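Side-chain contacts in N-formylglutamate amidohydrolase (Ralstonia eutropha, PDB 2Q7S), which binds a zinc ion and is probably a hydrolase of the N-formylglutamate amidohydrolase family, expected to cleave an amide bond: residues Ala150-Thr153 with Glu154-Gly158; Thr201-Pro205 with Gly206-Leu210; Gly238-Glu242 with Arg243-Leu247; Leu280-Ala283 with Glu284-Arg288. One frame throughout, in Å; residues are numbered along the deposited sequence.

How the contacts relate
All four contacts are local, each joining residues a few positions apart, and they follow one another in series along the chain. Contact 1 lies on helix 134-163 and contact 4 on helix 267-289, their centres about 20 Å apart. Contact 2 spans the loop after strand 193-196 and the first turns of helix 205-217, and contact 3 is the turn leading from helix 233-237 into strand 244-252 of the seven-stranded mixed sheet. Contacts 2 and 3 have centres about 9 Å apart and meet through Glu-204 and Asn-245. Glu-157 ties contact 1 to Arg-244 of contact 3, while Tyr-285 ties contact 4 to Glu-204 of contact 2. Helices and sheet are thus linked by polar side chains away from the zinc ion.

Contact 1. Residues Ala150-Thr153 with Glu154-Gly158; sequences AALT and EAVEG
Leu-152 and Val-156 form the packed side of this helical segment, one turn apart and side by side, with CD1 of Leu-152 3.9 Å from CG2 of Val-156. With Leu-152 CG anti to its own backbone N (chi1 -176°), the leucine branches run out in the same direction as the valine. The same valine methyl, CG2, lies 3.2 Å from the carbonyl oxygen of Leu-152, so it sits close against the backbone as well. That oxygen accepts the amide of Val-156, N to O 2.9 Å, with an N-H...O angle of 159°. The spacing is the i to i+4 repeat of an alpha-helix, here within helix 134-163, and the bonds Glu-154 to Ala-150, Ala-155 to Ala-151 and Glu-157 to Thr-153 continue it. Both buried side chains face the main sheet: Leu-152 and Val-156 touch Val-27 of strand 26-30, and Leu-152 also reaches Leu-73 of strand 71-75 and Ile-237 of helix 233-237.

The more exposed side is held differently. Thr-153 and Glu-157 also point the same way, at a similar 4.0 Å between Thr-153 CG2 and Glu-157 CG, but these side chains are more exposed and their polar ends turn to other partners. The hydroxyl of Thr-153 turns back to the carbonyl of His-149, and the carboxylate of Glu-157 makes a salt bridge through OE1 to Arg-244. Exposed Glu-154 keeps only the base of its side chain against the preceding turn, CB lying 3.3 Å from the oxygen of Ala-150, while its carboxylate leads away from residues 150-153.

Contact 2. Residues Thr201-Pro205 with Gly206-Leu210; sequences TTCEP and GLVDL
Glu-204 reaches over the first turn of the helix that follows it, its OE1 accepting a weak hydrogen bond from the amide of Gly-206, N to OE1 3.3 Å with an N-H...O angle of 130°. Glu-204 occupies the N-cap position of helix 205-217, and this is a capping bond, though a weak one. CG stands between the backbone N and the carbonyl carbon (chi1 55°), and the bend at chi2 folds the carboxylate back over the amides. The backbone oxygen of Glu-204 takes a second weak bond, from Leu-207 N at 3.4 Å. The first sound helical bond is Asp-209 N to Pro-205 O, 2.9 Å. The other carboxylate oxygen, OE2, is satisfied by Tyr-285 OH and Trp-167 NE1 and lies 3.4 Å from CB of Leu-207. Asp-209 OD1 makes a salt bridge to Arg-224 NH2.

Beneath the cap, Cys-203 supplies an apolar contact: its CB is 3.8 Å from CG2 of Val-208, and its SG is 4.1 Å from CD2 of Leu-207. The backbone amide of Glu-204 is held by Asn-245 OD1, and Thr-202 OG1 hydrogen-bonds to Ser-246 O, so the loop is fastened to strand 244-252 while Leu-207 packs on Ile-282 and Tyr-285 of helix 267-289.

Contact 3. Residues Gly238-Glu242 with Arg243-Leu247; sequences GRPAE and RRNSL
Arg-239 and Arg-244 run side by side in the same direction, CD of Arg-244 lying over one face of the Arg-239 guanidinium, 3.5 Å from NH2. They belong to a tight reversal in which a 3-10 turn, 240-242, leads into strand 244-252; its Pro-240 oxygen accepts from Arg-243 N at 2.9 Å. Arg-239 and Arg-244 form a single antiparallel hydrogen-bonded bridge, whose bond from Arg-244 N to Arg-239 O is weak at 3.5 Å. The two guanidinium planes are only 13° apart.

Glu-242 stands beside the two like charges. Its OE1 makes a salt bridge to Arg-239 NH1 of 2.8 Å and a long one to Arg-244 NE of 3.9 Å, completing a three-residue network that probably offsets the crowding of positive charge. The carboxylate is turned 69° from the Arg-244 plane.

Further out, Glu-157 of helix 134-163 takes Arg-244 NH2 in a salt bridge, and Tyr-160 makes a cation-pi contact with the same arginine. Arg-239 NE donates to the carbonyl of Gln-236, which helps hold that guanidinium alongside Arg-244. On the strand, Asn-245 binds Val-166 O through ND2. One water completes the short path between carboxylate and guanidinium: it donates to Glu-242 OE1 at 2.7 Å and accepts from Arg-244 NE at 3.0 Å, in the plane of that guanidinium.

Contact 4. Residues Leu280-Ala283 with Glu284-Arg288; sequences LRIA and EYVRR
The carbonyl oxygen of Ile-282 accepts the shortest bond here, from Val-286 N at 2.9 Å with an N-H...O angle of 174°, close to straight. Atoms of Val-286 crowd round the same oxygen, CG2 coming within 3.4 Å. The two side chains meet more loosely, CG2 of Ile-282 to CG2 of Val-286 being 4.2 Å. Bonds from Glu-284 to Leu-280, from Tyr-285 to Arg-281 and from Arg-287 to Ala-283 give the same i to i+4 pattern.

Arg-281 carries the polar side of the contact. Its chain bends at chi2 (67°), which brings the guanidinium round beside the next turn, with the amide of Tyr-285 at its edge and near its plane. Glu-284 approaches from across: its OE1 lies 3.6 Å from Arg-281 CD and 4.1 Å from Arg-281 NH1, beyond salt-bridge range, although the opposite charges probably still attract. The two flat groups are turned 81° apart. The Arg-288 side chain crosses that of Arg-281 at about a right angle, Arg-288 NH1 lying 3.5 Å from Arg-281 NH1, a close pair of like charges that would be expected to be unfavourable on its own. The guanidinium of Arg-288 has CB of Glu-284 over its centre.

Tyr-285 OH hydrogen-bonds to Glu-204 OE2, and Arg-287 makes a salt bridge to Glu-22. With Ile-282 and Tyr-285 against helix 205-217 and Val-286 on Trp-167 of strand 166-174, this is an amphipathic stretch of the C-terminal helix 267-289, packed on the mixed sheet of an alpha/beta fold.

Contact 1. Residues Ala150-Thr153 with Glu154-Gly158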
loop_
_atom_site.group_PDB
_atom_site.type_symbol
_atom_site.label_atom_id
_atom_site.label_comp_id
_atom_site.label_asym_id
_atom_site.label_seq_id
_atom_site.Cartn_x
_atom_site.Cartn_y
_atom_site.Cartn_z
ATOM N N ALA A 150 8.104 -1.165 11.884
ATOM C CA ALA A 150 8.824 -2.251 12.602
ATOM C C ALA A 150 8.266 -3.666 12.258
ATOM O O ALA A 150 9.050 -4.617 12.074
ATOM C CB ALA A 150 8.832 -2.036 14.112
ATOM N N ALA A 151 6.943 -3.778 12.123
ATOM C CA ALA A 151 6.287 -5.085 11.844
ATOM C C ALA A 151 6.670 -5.499 10.439
ATOM O O ALA A 151 7.001 -6.661 10.225
ATOM C CB ALA A 151 4.773 -5.007 11.960
ATOM N N LEU A 152 6.632 -4.543 9.494
ATOM C CA LEU A 152 7.031 -4.804 8.070
ATOM C C LEU A 152 8.490 -5.231 7.983
ATOM O O LEU A 152 8.824 -6.221 7.333
ATOM C CB LEU A 152 6.780 -3.611 7.161
ATOM C CG LEU A 152 7.064 -3.772 5.647
ATOM C CD1 LEU A 152 6.234 -4.953 5.017
ATOM C CD2 LEU A 152 6.816 -2.494 4.931
ATOM N N THR A 153 9.374 -4.462 8.601
ATOM C CA THR A 153 10.817 -4.831 8.703
ATOM C C THR A 153 11.033 -6.234 9.254
ATOM O O THR A 153 11.812 -7.037 8.717
ATOM C CB THR A 153 11.567 -3.764 9.538
ATOM O OG1 THR A 153 11.442 -2.519 8.839
ATOM C CG2 THR A 153 13.092 -4.100 9.733
ATOM N N GLU A 154 10.363 -6.524 10.362
ATOM C CA GLU A 154 10.526 -7.808 11.028
ATOM C C GLU A 154 10.106 -8.891 10.090
ATOM O O GLU A 154 10.748 -9.914 10.044
ATOM C CB GLU A 154 9.713 -7.852 12.337
ATOM C CG GLU A 154 9.614 -9.194 12.978
ATOM C CD GLU A 154 10.974 -9.787 13.376
ATOM O OE1 GLU A 154 11.883 -9.028 13.774
ATOM O OE2 GLU A 154 11.134 -11.029 13.261
ATOM N N ALA A 155 9.020 -8.697 9.341
ATOM C CA ALA A 155 8.534 -9.732 8.402
ATOM C C ALA A 155 9.455 -9.881 7.204
ATOM O O ALA A 155 9.801 -10.974 6.775
ATOM C CB ALA A 155 7.042 -9.431 7.926
ATOM N N VAL A 156 9.913 -8.777 6.678
ATOM C CA VAL A 156 10.768 -8.828 5.485
ATOM C C VAL A 156 12.148 -9.438 5.843
ATOM O O VAL A 156 12.618 -10.347 5.185
ATOM C CB VAL A 156 10.913 -7.425 4.895
ATOM C CG1 VAL A 156 12.033 -7.369 3.840
ATOM C CG2 VAL A 156 9.514 -6.979 4.259
ATOM N N GLU A 157 12.776 -8.938 6.907
ATOM C CA GLU A 157 14.083 -9.428 7.324
ATOM C C GLU A 157 14.051 -10.854 7.893
ATOM O O GLU A 157 15.023 -11.572 7.753
ATOM C CB GLU A 157 14.709 -8.469 8.319
ATOM C CG GLU A 157 14.985 -7.100 7.781
ATOM C CD GLU A 157 15.891 -7.105 6.564
ATOM O OE1 GLU A 157 16.891 -7.870 6.511
ATOM O OE2 GLU A 157 15.600 -6.304 5.660
ATOM N N GLY A 158 12.989 -11.219 8.594
ATOM C CA GLY A 158 12.787 -12.548 9.039
ATOM C C GLY A 158 12.699 -13.542 7.877
ATOM O O GLY A 158 13.354 -14.562 7.901
#

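Contact 2. Residues Thr201-Pro205 with Gly206-Leu210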
loop_
_atom_site.group_PDB
_atom_site.type_symbol
_atom_site.label_atom_id
_atom_site.label_comp_id
_atom_site.label_asym_id
_atom_site.label_seq_id
_atom_site.Cartn_x
_atom_site.Cartn_y
_atom_site.Cartn_z
ATOM N N THR A 201 13.143 -2.260 -11.819
ATOM C CA THR A 201 14.367 -2.333 -10.980
ATOM C C THR A 201 14.211 -2.958 -9.580
ATOM O O THR A 201 15.199 -3.325 -8.951
ATOM C CB THR A 201 15.030 -0.932 -10.810
ATOM O OG1 THR A 201 14.086 -0.030 -10.262
ATOM C CG2 THR A 201 15.540 -0.350 -12.183
ATOM N N THR A 202 13.003 -3.085 -9.072
ATOM C CA THR A 202 12.824 -3.510 -7.669
ATOM C C THR A 202 12.341 -4.928 -7.483
ATOM O O THR A 202 12.340 -5.451 -6.354
ATOM C CB THR A 202 11.785 -2.640 -6.988
ATOM O OG1 THR A 202 10.526 -2.832 -7.658
ATOM C CG2 THR A 202 12.226 -1.163 -7.010
ATOM N N CYS A 203 11.878 -5.529 -8.572
ATOM C CA CYS A 203 11.435 -6.914 -8.591
ATOM C C CYS A 203 12.096 -7.672 -9.768
ATOM O O CYS A 203 12.229 -7.169 -10.894
ATOM C CB CYS A 203 9.941 -6.960 -8.757
ATOM S SG CYS A 203 9.200 -8.521 -8.358
ATOM N N GLU A 204 12.498 -8.902 -9.496
ATOM C CA GLU A 204 12.979 -9.751 -10.531
ATOM C C GLU A 204 11.839 -9.969 -11.540
ATOM O O GLU A 204 10.656 -10.086 -11.177
ATOM C CB GLU A 204 13.521 -11.042 -9.937
ATOM C CG GLU A 204 12.547 -11.783 -9.076
ATOM C CD GLU A 204 11.802 -12.843 -9.785
ATOM O OE1 GLU A 204 12.218 -13.232 -10.876
ATOM O OE2 GLU A 204 10.780 -13.304 -9.236
ATOM N N PRO A 205 12.183 -9.940 -12.826
ATOM C CA PRO A 205 11.153 -9.843 -13.846
ATOM C C PRO A 205 10.158 -10.994 -13.920
ATOM O O PRO A 205 9.047 -10.787 -14.390
ATOM C CB PRO A 205 11.972 -9.750 -15.155
ATOM C CG PRO A 205 13.288 -10.326 -14.817
ATOM C CD PRO A 205 13.537 -9.928 -13.402
ATOM N N GLY A 206 10.561 -12.199 -13.563
ATOM C CA GLY A 206 9.699 -13.375 -13.713
ATOM C C GLY A 206 8.410 -13.233 -12.898
ATOM O O GLY A 206 7.349 -13.680 -13.327
ATOM N N LEU A 207 8.487 -12.597 -11.733
ATOM C CA LEU A 207 7.292 -12.415 -10.915
ATOM C C LEU A 207 6.340 -11.367 -11.473
ATOM O O LEU A 207 5.119 -11.560 -11.432
ATOM C CB LEU A 207 7.615 -12.104 -9.461
ATOM C CG LEU A 207 6.379 -11.922 -8.541
ATOM C CD1 LEU A 207 5.478 -13.159 -8.523
ATOM C CD2 LEU A 207 6.789 -11.556 -7.139
ATOM N N VAL A 208 6.886 -10.262 -11.976
ATOM C CA VAL A 208 6.058 -9.237 -12.626
ATOM C C VAL A 208 5.376 -9.873 -13.882
ATOM O O VAL A 208 4.206 -9.611 -14.151
ATOM C CB VAL A 208 6.883 -7.957 -12.994
ATOM C CG1 VAL A 208 5.971 -6.791 -13.315
ATOM C CG2 VAL A 208 7.824 -7.579 -11.855
ATOM N N ASP A 209 6.112 -10.713 -14.616
ATOM C CA ASP A 209 5.587 -11.381 -15.813
ATOM C C ASP A 209 4.441 -12.310 -15.405
ATOM O O ASP A 209 3.399 -12.325 -16.049
ATOM C CB ASP A 209 6.654 -12.258 -16.505
ATOM C CG ASP A 209 7.697 -11.456 -17.311
ATOM O OD1 ASP A 209 7.583 -10.220 -17.488
ATOM O OD2 ASP A 209 8.658 -12.105 -17.782
ATOM N N LEU A 210 4.674 -13.082 -14.339
ATOM C CA LEU A 210 3.664 -13.993 -13.762
ATOM C C LEU A 210 2.390 -13.240 -13.414
ATOM O O LEU A 210 1.325 -13.588 -13.887
ATOM C CB LEU A 210 4.211 -14.730 -12.521
ATOM C CG LEU A 210 3.388 -15.859 -11.858
ATOM C CD1 LEU A 210 2.640 -16.751 -12.868
ATOM C CD2 LEU A 210 4.314 -16.721 -11.048
#

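Contact 3. Residues Gly238-Glu242 with Arg243-Leu247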
loop_
_atom_site.group_PDB
_atom_site.type_symbol
_atom_site.label_atom_id
_atom_site.label_comp_id
_atom_site.label_asym_id
_atom_site.label_seq_id
_atom_site.Cartn_x
_atom_site.Cartn_y
_atom_site.Cartn_z
ATOM N N GLY A 238 13.096 -3.498 -2.484
ATOM C CA GLY A 238 13.388 -4.250 -3.699
ATOM C C GLY A 238 14.749 -3.995 -4.265
ATOM O O GLY A 238 14.970 -2.985 -4.935
ATOM N N ARG A 239 15.672 -4.914 -3.985
ATOM C CA ARG A 239 16.988 -4.907 -4.606
ATOM C C ARG A 239 17.263 -6.313 -5.136
ATOM O O ARG A 239 17.947 -7.116 -4.482
ATOM C CB ARG A 239 18.033 -4.507 -3.577
ATOM C CG ARG A 239 17.734 -3.190 -2.878
ATOM C CD ARG A 239 18.512 -3.089 -1.608
ATOM N NE ARG A 239 17.681 -3.342 -0.467
ATOM C CZ ARG A 239 18.064 -3.945 0.648
ATOM N NH1 ARG A 239 19.283 -4.409 0.814
ATOM N NH2 ARG A 239 17.188 -4.090 1.607
ATOM N N PRO A 240 16.730 -6.630 -6.324
ATOM C CA PRO A 240 16.764 -8.006 -6.780
ATOM C C PRO A 240 18.136 -8.687 -6.873
ATOM O O PRO A 240 18.195 -9.910 -6.823
ATOM C CB PRO A 240 16.074 -7.933 -8.138
ATOM C CG PRO A 240 15.221 -6.734 -8.043
ATOM C CD PRO A 240 16.048 -5.769 -7.296
ATOM N N ALA A 241 19.208 -7.917 -6.999
ATOM C CA ALA A 241 20.559 -8.465 -7.058
ATOM C C ALA A 241 20.977 -9.042 -5.689
ATOM O O ALA A 241 21.971 -9.734 -5.597
ATOM C CB ALA A 241 21.527 -7.387 -7.512
ATOM N N GLU A 242 20.207 -8.749 -4.630
ATOM C CA GLU A 242 20.447 -9.273 -3.316
ATOM C C GLU A 242 19.368 -10.266 -2.987
ATOM O O GLU A 242 19.256 -10.712 -1.851
ATOM C CB GLU A 242 20.400 -8.142 -2.295
ATOM C CG GLU A 242 21.462 -7.114 -2.451
ATOM C CD GLU A 242 21.297 -6.010 -1.449
ATOM O OE1 GLU A 242 21.078 -6.322 -0.249
ATOM O OE2 GLU A 242 21.378 -4.838 -1.856
ATOM N N ARG A 243 18.532 -10.557 -3.976
ATOM C CA ARG A 243 17.397 -11.462 -3.855
ATOM C C ARG A 243 16.262 -10.952 -2.972
ATOM O O ARG A 243 15.468 -11.735 -2.407
ATOM C CB ARG A 243 17.870 -12.850 -3.456
ATOM C CG ARG A 243 18.913 -13.368 -4.421
ATOM C CD ARG A 243 19.488 -14.685 -3.978
ATOM N NE ARG A 243 18.478 -15.718 -3.721
ATOM C CZ ARG A 243 17.670 -16.237 -4.644
ATOM N NH1 ARG A 243 17.726 -15.842 -5.906
ATOM N NH2 ARG A 243 16.816 -17.187 -4.310
ATOM N N ARG A 244 16.165 -9.633 -2.894
ATOM C CA ARG A 244 15.100 -8.946 -2.189
ATOM C C ARG A 244 14.299 -8.265 -3.291
ATOM O O ARG A 244 14.863 -7.571 -4.129
ATOM C CB ARG A 244 15.649 -7.926 -1.212
ATOM C CG ARG A 244 16.572 -8.502 -0.135
ATOM C CD ARG A 244 17.410 -7.442 0.476
ATOM N NE ARG A 244 18.079 -7.915 1.693
ATOM C CZ ARG A 244 17.521 -7.923 2.904
ATOM N NH1 ARG A 244 16.283 -7.509 3.085
ATOM N NH2 ARG A 244 18.200 -8.370 3.954
ATOM N N ASN A 245 12.997 -8.488 -3.295
ATOM C CA ASN A 245 12.119 -8.049 -4.390
ATOM C C ASN A 245 10.926 -7.308 -3.823
ATOM O O ASN A 245 10.346 -7.728 -2.838
ATOM C CB ASN A 245 11.626 -9.270 -5.198
ATOM C CG ASN A 245 12.765 -10.109 -5.746
ATOM O OD1 ASN A 245 13.352 -9.782 -6.775
ATOM N ND2 ASN A 245 13.150 -11.134 -4.990
ATOM N N SER A 246 10.534 -6.237 -4.485
ATOM C CA SER A 246 9.361 -5.488 -4.083
ATOM C C SER A 246 8.576 -5.077 -5.350
ATOM O O SER A 246 9.141 -4.585 -6.395
ATOM C CB SER A 246 9.775 -4.266 -3.263
ATOM O OG SER A 246 8.717 -3.674 -2.539
ATOM N N LEU A 247 7.275 -5.228 -5.229
ATOM C CA LEU A 247 6.310 -4.873 -6.284
ATOM C C LEU A 247 5.097 -4.130 -5.695
ATOM O O LEU A 247 4.423 -4.654 -4.817
ATOM C CB LEU A 247 5.851 -6.172 -6.968
ATOM C CG LEU A 247 4.874 -6.007 -8.148
ATOM C CD1 LEU A 247 5.575 -5.205 -9.282
ATOM C CD2 LEU A 247 4.431 -7.410 -8.601
HETATM O O HOH W 1 20.958 -8.555 1.194
#

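Contact 4. Residues Leu280-Ala283 with Glu284-Arg288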
loop_
_atom_site.group_PDB
_atom_site.type_symbol
_atom_site.label_atom_id
_atom_site.label_comp_id
_atom_site.label_asym_id
_atom_site.label_seq_id
_atom_site.Cartn_x
_atom_site.Cartn_y
_atom_site.Cartn_z
ATOM N N LEU A 280 -2.106 -18.087 -4.829
ATOM C CA LEU A 280 -1.683 -19.454 -4.799
ATOM C C LEU A 280 -0.583 -19.618 -5.849
ATOM O O LEU A 280 0.480 -20.214 -5.598
ATOM C CB LEU A 280 -2.873 -20.404 -5.073
ATOM C CG LEU A 280 -2.640 -21.911 -4.987
ATOM C CD1 LEU A 280 -1.923 -22.302 -3.657
ATOM C CD2 LEU A 280 -3.964 -22.693 -5.134
ATOM N N ARG A 281 -0.813 -19.065 -7.025
ATOM C CA ARG A 281 0.206 -19.135 -8.064
ATOM C C ARG A 281 1.532 -18.437 -7.688
ATOM O O ARG A 281 2.611 -18.922 -8.001
ATOM C CB ARG A 281 -0.364 -18.553 -9.341
ATOM C CG ARG A 281 0.540 -18.741 -10.532
ATOM C CD ARG A 281 0.685 -20.215 -10.942
ATOM N NE ARG A 281 1.734 -20.279 -11.943
ATOM C CZ ARG A 281 3.037 -20.314 -11.686
ATOM N NH1 ARG A 281 3.501 -20.329 -10.429
ATOM N NH2 ARG A 281 3.889 -20.331 -12.707
ATOM N N ILE A 282 1.446 -17.283 -7.033
ATOM C CA ILE A 282 2.620 -16.574 -6.577
ATOM C C ILE A 282 3.347 -17.384 -5.506
ATOM O O ILE A 282 4.548 -17.388 -5.505
ATOM C CB ILE A 282 2.257 -15.178 -5.987
ATOM C CG1 ILE A 282 1.664 -14.242 -7.057
ATOM C CG2 ILE A 282 3.445 -14.492 -5.268
ATOM C CD1 ILE A 282 1.202 -12.865 -6.461
ATOM N N ALA A 283 2.616 -18.071 -4.610
ATOM C CA ALA A 283 3.226 -18.878 -3.539
ATOM C C ALA A 283 4.067 -19.970 -4.157
ATOM O O ALA A 283 5.181 -20.215 -3.733
ATOM C CB ALA A 283 2.168 -19.487 -2.567
ATOM N N GLU A 284 3.534 -20.601 -5.193
ATOM C CA GLU A 284 4.243 -21.636 -5.956
ATOM C C GLU A 284 5.537 -21.103 -6.633
ATOM O O GLU A 284 6.606 -21.757 -6.631
ATOM C CB GLU A 284 3.307 -22.187 -7.016
ATOM C CG GLU A 284 2.182 -23.029 -6.475
ATOM C CD GLU A 284 1.286 -23.599 -7.589
ATOM O OE1 GLU A 284 0.863 -22.808 -8.457
ATOM O OE2 GLU A 284 1.027 -24.822 -7.613
ATOM N N TYR A 285 5.423 -19.928 -7.224
ATOM C CA TYR A 285 6.557 -19.261 -7.834
ATOM C C TYR A 285 7.654 -18.952 -6.787
ATOM O O TYR A 285 8.805 -19.273 -6.984
ATOM C CB TYR A 285 6.090 -18.007 -8.551
ATOM C CG TYR A 285 7.218 -17.245 -9.178
ATOM C CD1 TYR A 285 7.637 -17.507 -10.472
ATOM C CD2 TYR A 285 7.895 -16.288 -8.443
ATOM C CE1 TYR A 285 8.697 -16.812 -11.006
ATOM C CE2 TYR A 285 8.934 -15.608 -8.962
ATOM C CZ TYR A 285 9.326 -15.857 -10.229
ATOM O OH TYR A 285 10.386 -15.160 -10.699
ATOM N N VAL A 286 7.262 -18.368 -5.665
ATOM C CA VAL A 286 8.164 -18.116 -4.542
ATOM C C VAL A 286 8.868 -19.364 -4.002
ATOM O O VAL A 286 10.047 -19.310 -3.759
ATOM C CB VAL A 286 7.378 -17.353 -3.434
ATOM C CG1 VAL A 286 8.061 -17.384 -2.073
ATOM C CG2 VAL A 286 7.160 -15.956 -3.919
ATOM N N ARG A 287 8.136 -20.473 -3.786
ATOM C CA ARG A 287 8.729 -21.706 -3.280
ATOM C C ARG A 287 9.747 -22.231 -4.248
ATOM O O ARG A 287 10.777 -22.768 -3.855
ATOM C CB ARG A 287 7.658 -22.798 -3.039
ATOM C CG ARG A 287 8.198 -24.118 -2.513
ATOM C CD ARG A 287 7.072 -24.998 -1.913
ATOM N NE ARG A 287 5.867 -24.814 -2.683
ATOM C CZ ARG A 287 4.678 -24.488 -2.196
ATOM N NH1 ARG A 287 4.447 -24.380 -0.895
ATOM N NH2 ARG A 287 3.690 -24.321 -3.036
ATOM N N ARG A 288 9.440 -22.139 -5.524
ATOM C CA ARG A 288 10.390 -22.571 -6.557
ATOM C C ARG A 288 11.614 -21.661 -6.743
ATOM O O ARG A 288 12.606 -22.059 -7.365
ATOM C CB ARG A 288 9.658 -22.687 -7.882
ATOM C CG ARG A 288 8.649 -23.819 -7.936
ATOM C CD ARG A 288 7.722 -23.613 -9.124
ATOM N NE ARG A 288 6.664 -24.621 -9.198
ATOM C CZ ARG A 288 5.520 -24.469 -9.869
ATOM N NH1 ARG A 288 5.277 -23.361 -10.572
ATOM N NH2 ARG A 288 4.606 -25.440 -9.844
#